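PDB 3TCR: molybdopterin biosynthesis protein, which probably binds molybdopterin or its precursors and takes part in molybdenum cofactor biosynthesis. Local coordinates for residues Glu90-Val95 and Gln125-Arg130; Asp118-Ala123 and Val166-Gly171. All blocks are in the same frame, centred on the assembly; numbering follows the deposited sequence. Where two conformers were deposited one is given.

Overall arrangement
From the N terminus the chain lays down strands 44-51 and 76-84, then helix 88-100, which supplies the first half of contact 1. After strand 105-109 it reaches 118-123, the start of contact 2, and directly afterwards 125-130, where contact 1 closes. Strand 164-169 then takes its place beside 105-109, parallel to it, and completes contact 2. The two contacts therefore cross along the chain, the short helix 120-124 reaching the strand and the turn behind it meeting helix 88-100. They also touch one another, Q92 NE2 lying 2.9 Å from A123 O in a probable hydrogen bond, while I91 packs on V119, A120 and A123.

Contact 1: Glu90-Val95 and Gln125-Arg130; sequences EIQNAV and QPLLDR
Q92 and L127 mark the closest approach of the two backbones, CA to CA 7.8 Å, where one side of helix 88-100 meets the 3-10 turn 125-127. The contact is small and made by van der Waals touches, with one purely apolar pair, V95 and L127. On the side of the turn L127 carries most of it, dividing its two methyls between residues one helical turn apart. Its CD1 lies 3.7 Å from V95 CG1 and also touches CB of that valine. A chi1 of 172° sets CG1 of V95 anti to the backbone N, and this is the branch that meets CD1. The other methyl of L127, CD2, comes to 4.1 Å from Q92 NE2.

In the mixed sheet of this molybdopterin-binding-type domain, helix 88-100 connects the parallel strands 76-84 and 105-109. I91 and A94 pack on the sheet through V84 and other valines, while Q92 and V95 meet the turn leading towards strand 130-131.

The Q92 chain runs extended beyond CG (chi2 -168°) and crosses the P126 ring at about a right angle, its NE2, held by A123 O, 4.0 Å from P126 CG. The turn has fastenings of its own: L128 N bonds to Q125 O at 3.1 Å, and L127 O accepts from S161 OG. Beyond it, D129 and R130 both pair with I160 in a classic beta bulge.

Contact 2: Asp118-Ala123 and Val166-Gly171; sequences DVAPEA and VVNIAG
Strand 164-169, within the mixed sheet of the probable molybdopterin-binding domain, meets the first turn of the short helix 120-124 here, with V119 at the N-cap position and its O bonded to A123 N at 2.9 Å. The strand offers one side chain, N168, whose CB points at the helix. P121 is the residue opposite, CA to CA 7.1 Å. With CG beside the backbone N and anti to the carbonyl carbon (chi1 -58°), the carboxamide of N168 reaches the A120-P121 junction.

Its two ends meet different atoms there. OD1 lies 3.7 Å from P121 CA and 4.0 Å from P121 N, which as a proline nitrogen has no hydrogen to give; ND2 is 4.4 Å from A120 CB. A120 and P121 are thus met by van der Waals packing alone, and the buried amide finds its polar partners beyond these two residues. ND2 bonds to the hydroxyls of T108, on the neighbouring strand, and T124, at the end of the helix, while OD1 accepts from V157 N. Bonds at both ends would fix the rotation of the amide. T124 OG1 is shared, bonding also to A120 O, which itself stands 4.0 Å from N168 OD1.

Contact 1: Glu90-Val95 and Gln125-Arg130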
ATOM      1  N   GLU A  90      26.120  -2.696   2.635  1.00 24.67           N
ATOM      2  CA  GLU A  90      26.650  -1.503   1.956  1.00 24.38           C
ATOM      3  C   GLU A  90      25.601  -0.421   1.788  1.00 21.42           C
ATOM      4  O   GLU A  90      25.868   0.752   2.011  1.00 21.19           O
ATOM      5  CB  GLU A  90      27.209  -1.836   0.565  1.00 25.98           C
ATOM      6  CG  GLU A  90      28.489  -2.647   0.555  1.00 28.30           C
ATOM      7  CD  GLU A  90      28.986  -2.921  -0.882  1.00 31.72           C
ATOM      8  OE1 GLU A  90      29.612  -3.987  -1.084  1.00 32.30           O
ATOM      9  OE2 GLU A  90      28.754  -2.072  -1.811  1.00 30.39           O
ATOM     10  N   ILE A  91      24.417  -0.817   1.360  1.00 20.09           N
ATOM     11  CA  ILE A  91      23.316   0.114   1.236  1.00 18.57           C
ATOM     12  C   ILE A  91      22.985   0.743   2.599  1.00 18.62           C
ATOM     13  O   ILE A  91      22.780   1.956   2.693  1.00 18.48           O
ATOM     14  CB  ILE A  91      22.039  -0.536   0.674  1.00 18.30           C
ATOM     15  CG1 ILE A  91      22.307  -1.129  -0.708  1.00 18.61           C
ATOM     16  CG2 ILE A  91      20.923   0.519   0.615  1.00 17.52           C
ATOM     17  CD1 ILE A  91      21.244  -2.091  -1.228  1.00 18.82           C
ATOM     18  N   GLN A  92      22.938  -0.076   3.645  1.00 18.55           N
ATOM     19  CA  GLN A  92      22.635   0.425   4.986  1.00 18.90           C
ATOM     20  C   GLN A  92      23.715   1.398   5.456  1.00 19.09           C
ATOM     21  O   GLN A  92      23.414   2.486   6.009  1.00 18.61           O
ATOM     22  CB  GLN A  92      22.418  -0.756   5.974  1.00 19.54           C
ATOM     23  CG  GLN A  92      21.064  -1.472   5.723  1.00 19.84           C
ATOM     24  CD  GLN A  92      20.679  -2.437   6.852  1.00 21.48           C
ATOM     25  OE1 GLN A  92      21.534  -2.868   7.593  1.00 22.73           O
ATOM     26  NE2 GLN A  92      19.393  -2.757   6.987  1.00 20.98           N
ATOM     27  N   ASN A  93      24.971   1.059   5.196  1.00 19.24           N
ATOM     28  CA  ASN A  93      26.060   1.931   5.591  1.00 20.05           C
ATOM     29  C   ASN A  93      25.925   3.302   4.921  1.00 18.81           C
ATOM     30  O   ASN A  93      26.144   4.336   5.563  1.00 17.93           O
ATOM     31  CB  ASN A  93      27.441   1.348   5.247  1.00 22.24           C
ATOM     32  CG  ASN A  93      27.878   0.256   6.217  1.00 25.57           C
ATOM     33  OD1 ASN A  93      27.422   0.215   7.359  1.00 31.93           O
ATOM     34  ND2 ASN A  93      28.772  -0.628   5.772  1.00 26.45           N
ATOM     35  N   ALA A  94      25.621   3.279   3.630  1.00 16.96           N
ATOM     36  CA  ALA A  94      25.493   4.503   2.848  1.00 16.75           C
ATOM     37  C   ALA A  94      24.347   5.364   3.415  1.00 16.25           C
ATOM     38  O   ALA A  94      24.525   6.551   3.676  1.00 15.91           O
ATOM     39  CB  ALA A  94      25.267   4.174   1.349  1.00 15.47           C
ATOM     40  N   VAL A  95      23.174   4.765   3.611  1.00 16.20           N
ATOM     41  CA  VAL A  95      22.045   5.538   4.148  1.00 15.65           C
ATOM     42  C   VAL A  95      22.324   6.037   5.586  1.00 16.26           C
ATOM     43  O   VAL A  95      22.082   7.206   5.911  1.00 16.72           O
ATOM     44  CB  VAL A  95      20.759   4.721   4.095  1.00 15.15           C
ATOM     45  CG1 VAL A  95      19.626   5.440   4.840  1.00 14.42           C
ATOM     46  CG2 VAL A  95      20.385   4.425   2.635  1.00 13.85           C
ATOM     47  N   GLN A 125      13.951  -0.560   4.759  1.00 19.68           N
ATOM     48  CA  GLN A 125      12.833  -0.718   5.701  1.00 21.34           C
ATOM     49  C   GLN A 125      13.258  -0.783   7.185  1.00 21.74           C
ATOM     50  O   GLN A 125      12.686  -0.052   8.010  1.00 22.28           O
ATOM     51  CB  GLN A 125      11.967  -1.936   5.330  1.00 23.54           C
ATOM     52  CG  GLN A 125      10.694  -2.132   6.187  1.00 25.87           C
ATOM     53  CD  GLN A 125       9.638  -1.064   5.927  1.00 27.67           C
ATOM     54  OE1 GLN A 125       9.533  -0.550   4.804  1.00 28.61           O
ATOM     55  NE2 GLN A 125       8.864  -0.706   6.969  1.00 28.43           N
ATOM     56  N   PRO A 126      14.276  -1.595   7.533  1.00 20.88           N
ATOM     57  CA  PRO A 126      14.632  -1.652   8.980  1.00 21.92           C
ATOM     58  C   PRO A 126      15.220  -0.382   9.565  1.00 20.84           C
ATOM     59  O   PRO A 126      15.312  -0.257  10.800  1.00 22.51           O
ATOM     60  CB  PRO A 126      15.663  -2.805   9.080  1.00 22.38           C
ATOM     61  CG  PRO A 126      15.588  -3.530   7.753  1.00 22.18           C
ATOM     62  CD  PRO A 126      15.008  -2.572   6.727  1.00 21.19           C
ATOM     63  N   LEU A 127      15.633   0.542   8.719  1.00 19.69           N
ATOM     64  CA  LEU A 127      16.191   1.827   9.180  1.00 19.64           C
ATOM     65  C   LEU A 127      15.122   2.888   9.429  1.00 19.29           C
ATOM     66  O   LEU A 127      15.428   3.984   9.935  1.00 18.05           O
ATOM     67  CB  LEU A 127      17.173   2.384   8.129  1.00 19.98           C
ATOM     68  CG  LEU A 127      18.258   1.437   7.613  1.00 20.16           C
ATOM     69  CD1 LEU A 127      19.087   2.186   6.581  1.00 20.54           C
ATOM     70  CD2 LEU A 127      19.094   0.940   8.792  1.00 20.68           C
ATOM     71  N   LEU A 128      13.891   2.607   9.002  1.00 18.62           N
ATOM     72  CA  LEU A 128      12.843   3.627   9.035  1.00 19.68           C
ATOM     73  C   LEU A 128      12.223   3.715  10.423  1.00 20.96           C
ATOM     74  O   LEU A 128      11.801   2.702  10.940  1.00 23.38           O
ATOM     75  CB  LEU A 128      11.774   3.310   7.988  1.00 18.40           C
ATOM     76  CG  LEU A 128      12.245   3.292   6.522  1.00 18.11           C
ATOM     77  CD1 LEU A 128      11.095   3.013   5.539  1.00 17.36           C
ATOM     78  CD2 LEU A 128      12.967   4.585   6.152  1.00 16.44           C
ATOM     79  N   ASP A 129      12.184   4.893  11.029  1.00 21.67           N
ATOM     80  CA  ASP A 129      11.464   5.080  12.294  1.00 23.24           C
ATOM     81  C   ASP A 129       9.962   5.142  12.041  1.00 23.81           C
ATOM     82  O   ASP A 129       9.162   4.799  12.928  1.00 25.10           O
ATOM     83  CB  ASP A 129      11.891   6.384  12.995  1.00 24.96           C
ATOM     84  CG  ASP A 129      13.351   6.397  13.338  1.00 25.99           C
ATOM     85  OD1 ASP A 129      13.816   5.508  14.072  1.00 28.55           O
ATOM     86  OD2 ASP A 129      14.043   7.287  12.847  1.00 28.17           O
ATOM     87  N   ARG A 130       9.592   5.691  10.880  1.00 23.17           N
ATOM     88  CA  ARG A 130       8.207   5.624  10.414  0.50 23.26           C
ATOM     89  C   ARG A 130       8.150   5.620   8.884  1.00 22.86           C
ATOM     90  O   ARG A 130       8.843   6.355   8.213  1.00 23.16           O
ATOM     91  CB  ARG A 130       7.299   6.722  11.037  0.50 22.86           C
ATOM     92  CG  ARG A 130       7.557   8.167  10.658  0.50 21.80           C
ATOM     93  CD  ARG A 130       6.731   9.129  11.549  0.50 22.08           C
ATOM     94  NE  ARG A 130       6.281   8.454  12.782  0.50 23.14           N
ATOM     95  CZ  ARG A 130       5.582   9.003  13.775  0.50 22.97           C
ATOM     96  NH1 ARG A 130       5.275  10.287  13.744  0.50 23.39           N
ATOM     97  NH2 ARG A 130       5.213   8.270  14.808  0.50 22.55           N
TER

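Contact 2: Asp118-Ala123 and Val166-Gly171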
ATOM      1  N   ASP A 118      18.237  -7.672  -6.058  1.00 28.96           N
ATOM      2  CA  ASP A 118      17.594  -6.381  -5.704  1.00 27.26           C
ATOM      3  C   ASP A 118      17.201  -6.282  -4.213  1.00 25.02           C
ATOM      4  O   ASP A 118      16.118  -6.761  -3.815  1.00 24.02           O
ATOM      5  CB  ASP A 118      16.301  -6.174  -6.513  1.00 28.29           C
ATOM      6  CG  ASP A 118      16.535  -6.042  -8.008  1.00 31.98           C
ATOM      7  OD1 ASP A 118      17.097  -5.012  -8.446  1.00 32.70           O
ATOM      8  OD2 ASP A 118      16.090  -6.970  -8.763  1.00 35.20           O
ATOM      9  N   VAL A 119      18.028  -5.613  -3.403  1.00 21.24           N
ATOM     10  CA  VAL A 119      17.803  -5.577  -1.971  1.00 20.16           C
ATOM     11  C   VAL A 119      17.702  -4.178  -1.359  1.00 19.29           C
ATOM     12  O   VAL A 119      17.693  -4.063  -0.151  1.00 19.83           O
ATOM     13  CB  VAL A 119      18.856  -6.416  -1.213  1.00 21.05           C
ATOM     14  CG1 VAL A 119      18.769  -7.894  -1.641  1.00 20.61           C
ATOM     15  CG2 VAL A 119      20.254  -5.862  -1.438  1.00 20.27           C
ATOM     16  N   ALA A 120      17.547  -3.136  -2.168  1.00 17.75           N
ATOM     17  CA  ALA A 120      17.338  -1.792  -1.643  1.00 17.73           C
ATOM     18  C   ALA A 120      16.164  -1.688  -0.623  1.00 17.66           C
ATOM     19  O   ALA A 120      16.315  -1.128   0.444  1.00 17.48           O
ATOM     20  CB  ALA A 120      17.152  -0.781  -2.793  1.00 16.93           C
ATOM     21  N   PRO A 121      15.003  -2.260  -0.944  1.00 18.38           N
ATOM     22  CA  PRO A 121      13.904  -2.150   0.018  1.00 18.99           C
ATOM     23  C   PRO A 121      14.160  -2.889   1.338  1.00 20.06           C
ATOM     24  O   PRO A 121      13.888  -2.351   2.418  1.00 19.00           O
ATOM     25  CB  PRO A 121      12.722  -2.746  -0.728  1.00 19.06           C
ATOM     26  CG  PRO A 121      13.130  -2.739  -2.186  1.00 18.69           C
ATOM     27  CD  PRO A 121      14.606  -2.984  -2.159  1.00 18.03           C
ATOM     28  N   GLU A 122      14.678  -4.107   1.249  1.00 21.62           N
ATOM     29  CA  GLU A 122      15.060  -4.888   2.448  1.00 22.13           C
ATOM     30  C   GLU A 122      16.090  -4.137   3.277  1.00 21.15           C
ATOM     31  O   GLU A 122      16.056  -4.198   4.511  1.00 21.44           O
ATOM     32  CB  GLU A 122      15.689  -6.226   2.047  1.00 24.78           C
ATOM     33  CG  GLU A 122      14.721  -7.269   1.510  1.00 26.83           C
ATOM     34  CD  GLU A 122      14.298  -7.072   0.058  1.00 27.51           C
ATOM     35  OE1 GLU A 122      14.745  -6.142  -0.635  1.00 24.74           O
ATOM     36  OE2 GLU A 122      13.462  -7.880  -0.385  1.00 33.84           O
ATOM     37  N   ALA A 123      17.007  -3.439   2.603  1.00 19.35           N
ATOM     38  CA  ALA A 123      18.074  -2.698   3.300  1.00 18.59           C
ATOM     39  C   ALA A 123      17.507  -1.460   3.994  1.00 17.85           C
ATOM     40  O   ALA A 123      17.949  -1.099   5.089  1.00 16.40           O
ATOM     41  CB  ALA A 123      19.206  -2.299   2.363  1.00 17.15           C
ATOM     42  N   VAL A 166      14.042   9.274   3.424  1.00 13.36           N
ATOM     43  CA  VAL A 166      14.677   8.257   2.598  1.00 13.49           C
ATOM     44  C   VAL A 166      13.630   7.673   1.649  1.00 13.61           C
ATOM     45  O   VAL A 166      12.566   7.227   2.093  1.00 13.14           O
ATOM     46  CB  VAL A 166      15.298   7.124   3.452  1.00 13.91           C
ATOM     47  CG1 VAL A 166      16.098   6.165   2.559  1.00 13.71           C
ATOM     48  CG2 VAL A 166      16.161   7.711   4.589  1.00 13.83           C
ATOM     49  N   VAL A 167      13.936   7.694   0.349  1.00 13.60           N
ATOM     50  CA  VAL A 167      13.034   7.211  -0.693  1.00 14.04           C
ATOM     51  C   VAL A 167      13.781   6.361  -1.742  1.00 14.78           C
ATOM     52  O   VAL A 167      14.776   6.813  -2.348  1.00 15.35           O
ATOM     53  CB  VAL A 167      12.333   8.403  -1.399  1.00 14.61           C
ATOM     54  CG1 VAL A 167      11.269   7.918  -2.400  1.00 13.77           C
ATOM     55  CG2 VAL A 167      11.742   9.389  -0.351  1.00 14.81           C
ATOM     56  N   ASN A 168      13.320   5.128  -1.932  1.00 15.22           N
ATOM     57  CA  ASN A 168      13.824   4.253  -2.996  1.00 15.81           C
ATOM     58  C   ASN A 168      13.125   4.502  -4.340  1.00 16.33           C
ATOM     59  O   ASN A 168      11.871   4.457  -4.418  1.00 16.33           O
ATOM     60  CB  ASN A 168      13.520   2.784  -2.676  1.00 15.82           C
ATOM     61  CG  ASN A 168      14.098   2.288  -1.360  1.00 16.04           C
ATOM     62  OD1 ASN A 168      13.473   1.405  -0.727  1.00 16.27           O
ATOM     63  ND2 ASN A 168      15.303   2.750  -0.980  1.00 14.84           N
ATOM     64  N   ILE A 169      13.893   4.720  -5.400  1.00 17.24           N
ATOM     65  CA  ILE A 169      13.314   4.640  -6.751  1.00 19.09           C
ATOM     66  C   ILE A 169      14.046   3.629  -7.645  1.00 19.11           C
ATOM     67  O   ILE A 169      15.209   3.293  -7.389  1.00 18.75           O
ATOM     68  CB  ILE A 169      13.169   6.024  -7.407  1.00 20.66           C
ATOM     69  CG1 ILE A 169      14.471   6.606  -7.846  1.00 21.75           C
ATOM     70  CG2 ILE A 169      12.589   7.060  -6.424  1.00 19.29           C
ATOM     71  CD1 ILE A 169      14.294   8.129  -8.034  1.00 24.39           C
ATOM     72  N   ALA A 170      13.347   3.139  -8.665  1.00 19.42           N
ATOM     73  CA  ALA A 170      13.917   2.180  -9.622  1.00 20.78           C
ATOM     74  C   ALA A 170      15.016   2.829 -10.404  1.00 21.23           C
ATOM     75  O   ALA A 170      15.109   4.062 -10.488  1.00 20.38           O
ATOM     76  CB  ALA A 170      12.866   1.594 -10.569  1.00 19.13           C
ATOM     77  N   GLY A 171      15.869   1.977 -10.967  1.00 24.22           N
ATOM     78  CA  GLY A 171      17.132   2.406 -11.557  1.00 25.56           C
ATOM     79  C   GLY A 171      17.164   3.077 -12.932  1.00 28.87           C
ATOM     80  O   GLY A 171      18.179   3.729 -13.270  1.00 33.64           O
TER